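Local atomic coordinates of odorant binding protein (AGAP010409-PA) (Anopheles gambiae, PDB entry 3L4A), a protein that probably binds odorants, as a secreted, all-helical member of the PBP/GOBP family. Residues 7-11 with 44-49; 14-18 with 37-41. All coordinates share one frame; numbering follows the deposited sequence.

The chain starts in helix 5-14, passes through a turn at 15-18 and helix 21-28, and returns along helix 36-48. Interaction 2 closes the inner loop, bringing 14-18, which holds the turn, onto 37-41. Interaction 1 closes the outer one, 7-11 against 44-49, so the two contacts nest without crossing. Both use helix 36-48, interaction 2 its early turns and interaction 1 its last turn and Leu49 just beyond it. They touch where the Phe41 ring packs against Ile8 and Cys11, and where Val15 meets Cys44. Together they tie helix 5-14 and the turn that follows it to helix 36-48, with one of the three disulfides inside interaction 1 and Cys40 of interaction 2 bonded to Cys97.

Interaction 1: residues 7-11 with 44-49; sequences VIESC and CIGLEL
The flat group across which Val7 and Ile45 meet is the peptide between Val7 and Ile8; no aromatic ring belongs to 7-11 or 44-49. Ile45 CD1 lies over one face of this peptide, 3.5 Å from Val7 O and well off its plane. Ile45 CD1 also presses on Val7 CG1 at 3.2 Å, closer than usual van der Waals contact, so the packing is tight here. The two valine methyls divide the work. Val7 CG1, anti to the backbone N (chi1 171°), reaches Ile45 and, at 3.8 Å, Glu48 CB, while Val7 CG2 takes Leu49 CD2 at 3.9 Å. One helical turn on from Val7, Cys11 SG is bonded to Cys44 SG at 2.0 Å with a torsion of -84° about the sulfur-sulfur bond, a left-handed disulfide near the preferred right angle. Two aliphatic carbons lie against Cys11 SG, Ile45 CD1 at 3.5 Å and Glu48 CG at 3.9 Å. The short helical segments cross at 124° with their axes 9.7 Å apart at closest approach, and the cysteines form the point where the backbones come nearest. Chemically, the contact is a covalent link within an apolar patch, with no polar bond between the segments: the disulfide fixes helix 5-14 on helix 36-48, joining the first and third of six cysteines, the pairing of classic insect odorant-binding proteins, and Val7 and Ile45 pack beside it.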
loop_
_atom_site.group_PDB
_atom_site.type_symbol
_atom_site.label_atom_id
_atom_site.label_comp_id
_atom_site.label_asym_id
_atom_site.label_seq_id
_atom_site.Cartn_x
_atom_site.Cartn_y
_atom_site.Cartn_z
ATOM N N VAL A 7 -12.735 4.182 4.319
ATOM C CA VAL A 7 -11.733 3.153 4.574
ATOM C C VAL A 7 -10.723 3.585 5.640
ATOM O O VAL A 7 -10.293 2.771 6.455
ATOM C CB VAL A 7 -11.030 2.727 3.266
ATOM C CG1 VAL A 7 -9.858 1.827 3.556
ATOM C CG2 VAL A 7 -12.013 2.021 2.349
ATOM N N ILE A 8 -10.367 4.866 5.662
ATOM C CA ILE A 8 -9.470 5.368 6.701
ATOM C C ILE A 8 -10.102 5.207 8.087
ATOM O O ILE A 8 -9.467 4.724 9.036
ATOM C CB ILE A 8 -9.079 6.841 6.465
ATOM C CG1 ILE A 8 -8.083 6.943 5.307
ATOM C CG2 ILE A 8 -8.480 7.436 7.729
ATOM C CD1 ILE A 8 -7.786 8.368 4.886
ATOM N N GLU A 9 -11.368 5.592 8.206
ATOM C CA GLU A 9 -12.048 5.474 9.484
ATOM C C GLU A 9 -12.201 4.013 9.912
ATOM O O GLU A 9 -11.921 3.660 11.053
ATOM C CB GLU A 9 -13.411 6.169 9.430
ATOM C CG GLU A 9 -13.334 7.616 8.937
ATOM C CD GLU A 9 -12.467 8.477 9.821
ATOM O OE1 GLU A 9 -11.757 9.356 9.291
ATOM O OE2 GLU A 9 -12.485 8.267 11.049
ATOM N N SER A 10 -12.631 3.153 8.989
ATOM C CA SER A 10 -12.816 1.748 9.326
ATOM C C SER A 10 -11.495 1.079 9.691
ATOM O O SER A 10 -11.425 0.301 10.634
ATOM C CB SER A 10 -13.506 1.011 8.181
ATOM O OG SER A 10 -14.813 1.535 7.999
ATOM N N CYS A 11 -10.445 1.382 8.940
ATOM C CA CYS A 11 -9.143 0.804 9.255
ATOM C C CYS A 11 -8.577 1.329 10.579
ATOM O O CYS A 11 -7.877 0.610 11.287
ATOM C CB CYS A 11 -8.161 0.986 8.103
ATOM S SG CYS A 11 -8.444 -0.204 6.767
ATOM N N CYS A 44 -4.232 -2.751 6.259
ATOM C CA CYS A 44 -5.685 -2.687 6.261
ATOM C C CYS A 44 -6.215 -1.927 5.049
ATOM O O CYS A 44 -7.141 -2.377 4.382
ATOM C CB CYS A 44 -6.172 -2.035 7.558
ATOM S SG CYS A 44 -7.971 -1.948 7.705
ATOM N N ILE A 45 -5.635 -0.763 4.768
ATOM C CA ILE A 45 -6.085 0.045 3.633
ATOM C C ILE A 45 -5.869 -0.718 2.324
ATOM O O ILE A 45 -6.729 -0.733 1.437
ATOM C CB ILE A 45 -5.341 1.394 3.564
ATOM C CG1 ILE A 45 -5.648 2.251 4.800
ATOM C CG2 ILE A 45 -5.690 2.125 2.273
ATOM C CD1 ILE A 45 -7.096 2.535 5.015
ATOM N N GLY A 46 -4.721 -1.371 2.208
ATOM C CA GLY A 46 -4.418 -2.131 1.011
ATOM C C GLY A 46 -5.396 -3.271 0.810
ATOM O O GLY A 46 -5.855 -3.517 -0.308
ATOM N N LEU A 47 -5.719 -3.981 1.887
ATOM C CA LEU A 47 -6.695 -5.065 1.798
ATOM C C LEU A 47 -8.083 -4.554 1.429
ATOM O O LEU A 47 -8.739 -5.122 0.557
ATOM C CB LEU A 47 -6.762 -5.839 3.116
ATOM C CG LEU A 47 -5.512 -6.635 3.488
ATOM C CD1 LEU A 47 -5.654 -7.212 4.888
ATOM C CD2 LEU A 47 -5.258 -7.748 2.463
ATOM N N GLU A 48 -8.520 -3.484 2.089
ATOM C CA GLU A 48 -9.872 -2.953 1.898
ATOM C C GLU A 48 -10.088 -2.408 0.496
ATOM O O GLU A 48 -11.172 -2.553 -0.073
ATOM C CB GLU A 48 -10.164 -1.856 2.919
ATOM C CG GLU A 48 -10.480 -2.381 4.293
ATOM C CD GLU A 48 -11.749 -3.205 4.305
ATOM O OE1 GLU A 48 -12.706 -2.840 3.583
ATOM O OE2 GLU A 48 -11.784 -4.219 5.026
ATOM N N LEU A 49 -9.057 -1.776 -0.056
ATOM C CA LEU A 49 -9.133 -1.218 -1.404
ATOM C C LEU A 49 -8.746 -2.236 -2.475
ATOM O O LEU A 49 -8.709 -1.907 -3.657
ATOM C CB LEU A 49 -8.253 0.032 -1.521
ATOM C CG LEU A 49 -8.649 1.208 -0.621
ATOM C CD1 LEU A 49 -7.686 2.370 -0.768
ATOM C CD2 LEU A 49 -10.058 1.643 -0.968
#

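Interaction 2: residues 14-18 with 37-41; sequences AVQGA and VTHCF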
loop_
_atom_site.group_PDB
_atom_site.type_symbol
_atom_site.label_atom_id
_atom_site.label_comp_id
_atom_site.label_asym_id
_atom_site.label_seq_id
_atom_site.Cartn_x
_atom_site.Cartn_y
_atom_site.Cartn_z
ATOM N N ALA A 14 -10.253 -0.961 12.954
ATOM C CA ALA A 14 -9.866 -2.360 12.835
ATOM C C ALA A 14 -8.481 -2.610 13.410
ATOM O O ALA A 14 -8.181 -3.712 13.863
ATOM C CB ALA A 14 -9.913 -2.784 11.378
ATOM N N VAL A 15 -7.637 -1.583 13.383
ATOM C CA VAL A 15 -6.244 -1.728 13.769
ATOM C C VAL A 15 -6.003 -1.155 15.169
ATOM O O VAL A 15 -6.283 0.017 15.429
ATOM C CB VAL A 15 -5.326 -1.048 12.736
ATOM C CG1 VAL A 15 -3.885 -1.058 13.213
ATOM C CG2 VAL A 15 -5.456 -1.724 11.367
ATOM N N GLN A 16 -5.494 -1.996 16.067
ATOM C CA GLN A 16 -5.209 -1.581 17.432
ATOM C C GLN A 16 -4.249 -0.398 17.430
ATOM O O GLN A 16 -3.199 -0.451 16.796
ATOM C CB GLN A 16 -4.594 -2.737 18.219
ATOM C CG GLN A 16 -4.474 -2.478 19.713
ATOM C CD GLN A 16 -5.814 -2.533 20.425
ATOM O OE1 GLN A 16 -6.866 -2.648 19.791
ATOM N NE2 GLN A 16 -5.784 -2.453 21.751
ATOM N N GLY A 17 -4.624 0.680 18.107
ATOM C CA GLY A 17 -3.767 1.851 18.211
ATOM C C GLY A 17 -3.968 2.887 17.115
ATOM O O GLY A 17 -3.531 4.025 17.233
ATOM N N ALA A 18 -4.655 2.497 16.038
ATOM C CA ALA A 18 -4.747 3.363 14.868
ATOM C C ALA A 18 -5.823 4.448 14.938
ATOM O O ALA A 18 -5.850 5.341 14.089
ATOM C CB ALA A 18 -4.928 2.522 13.595
ATOM N N VAL A 37 1.956 0.371 14.344
ATOM C CA VAL A 37 0.546 0.688 14.136
ATOM C C VAL A 37 0.308 1.035 12.678
ATOM O O VAL A 37 -0.585 0.482 12.028
ATOM C CB VAL A 37 0.091 1.856 15.030
ATOM C CG1 VAL A 37 -1.355 2.231 14.724
ATOM C CG2 VAL A 37 0.237 1.471 16.492
ATOM N N THR A 38 1.120 1.946 12.157
ATOM C CA THR A 38 1.013 2.333 10.754
ATOM C C THR A 38 1.237 1.146 9.813
ATOM O O THR A 38 0.603 1.066 8.758
ATOM C CB THR A 38 1.974 3.477 10.412
ATOM O OG1 THR A 38 1.634 4.618 11.212
ATOM C CG2 THR A 38 1.848 3.862 8.953
ATOM N N HIS A 39 2.129 0.233 10.175
ATOM C CA HIS A 39 2.311 -0.958 9.345
ATOM C C HIS A 39 0.978 -1.662 9.157
ATOM O O HIS A 39 0.585 -2.000 8.039
ATOM C CB HIS A 39 3.291 -1.950 9.967
ATOM C CG HIS A 39 4.694 -1.445 10.066
ATOM N ND1 HIS A 39 5.659 -2.098 10.804
ATOM C CD2 HIS A 39 5.298 -0.355 9.538
ATOM C CE1 HIS A 39 6.799 -1.436 10.717
ATOM N NE2 HIS A 39 6.609 -0.374 9.956
ATOM N N CYS A 40 0.285 -1.906 10.260
ATOM C CA CYS A 40 -0.994 -2.591 10.195
ATOM C C CYS A 40 -2.074 -1.748 9.529
ATOM O O CYS A 40 -2.937 -2.280 8.834
ATOM C CB CYS A 40 -1.442 -3.059 11.583
ATOM S SG CYS A 40 -0.437 -4.405 12.259
ATOM N N PHE A 41 -2.015 -0.435 9.720
ATOM C CA PHE A 41 -2.952 0.464 9.064
ATOM C C PHE A 41 -2.805 0.385 7.539
ATOM O O PHE A 41 -3.798 0.288 6.815
ATOM C CB PHE A 41 -2.762 1.902 9.554
ATOM C CG PHE A 41 -3.755 2.867 8.976
ATOM C CD1 PHE A 41 -5.041 2.943 9.491
ATOM C CD2 PHE A 41 -3.415 3.682 7.909
ATOM C CE1 PHE A 41 -5.964 3.825 8.969
ATOM C CE2 PHE A 41 -4.335 4.567 7.372
ATOM C CZ PHE A 41 -5.616 4.636 7.903
#
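Val15 points its CB at helix 36-48, and its two methyls lie against Cys40, one at the side chain and one at the carbonyl. Val15 CG1, held anti to the backbone N (chi1 174°), meets Cys40 CB at 3.6 Å and also lies 3.8 Å from Val37 O, already bonded to Phe41 N. Val15 CG2 goes the other way along the helix and sits 3.6 Å from Cys40 O. Val37 answers from the helix side: its CG1 rests against the far end of the turn, 3.6 Å from Ala18 N and 3.8 Å from Ala18 CB, and its CG2 approaches Gln16 O. Ala18 CB also reaches Phe41 CD1, at 4.1 Å, obliquely to the ring. The turn from Val15 to Ala18 is type II, closed by Ala18 N to Val15 O at 3.0 Å; Gly17 takes its third position with phi 90°, left-handed as in type II turns, and its carbonyl carbon lies against Val37 CG1. Nothing polar joins the segments directly, although Val15 O and Cys40 O each hydrogen-bond an ammonium ion, likely a component of the crystallisation solution. In the fold, the turn that follows helix 5-14 packs against the early part of helix 36-48. Val37 also touches Leu23 and Tyr27 of helix 21-28, Phe41 stacks on Tyr27, and Cys40 is disulfide-bonded to Cys97 of helix 96-105.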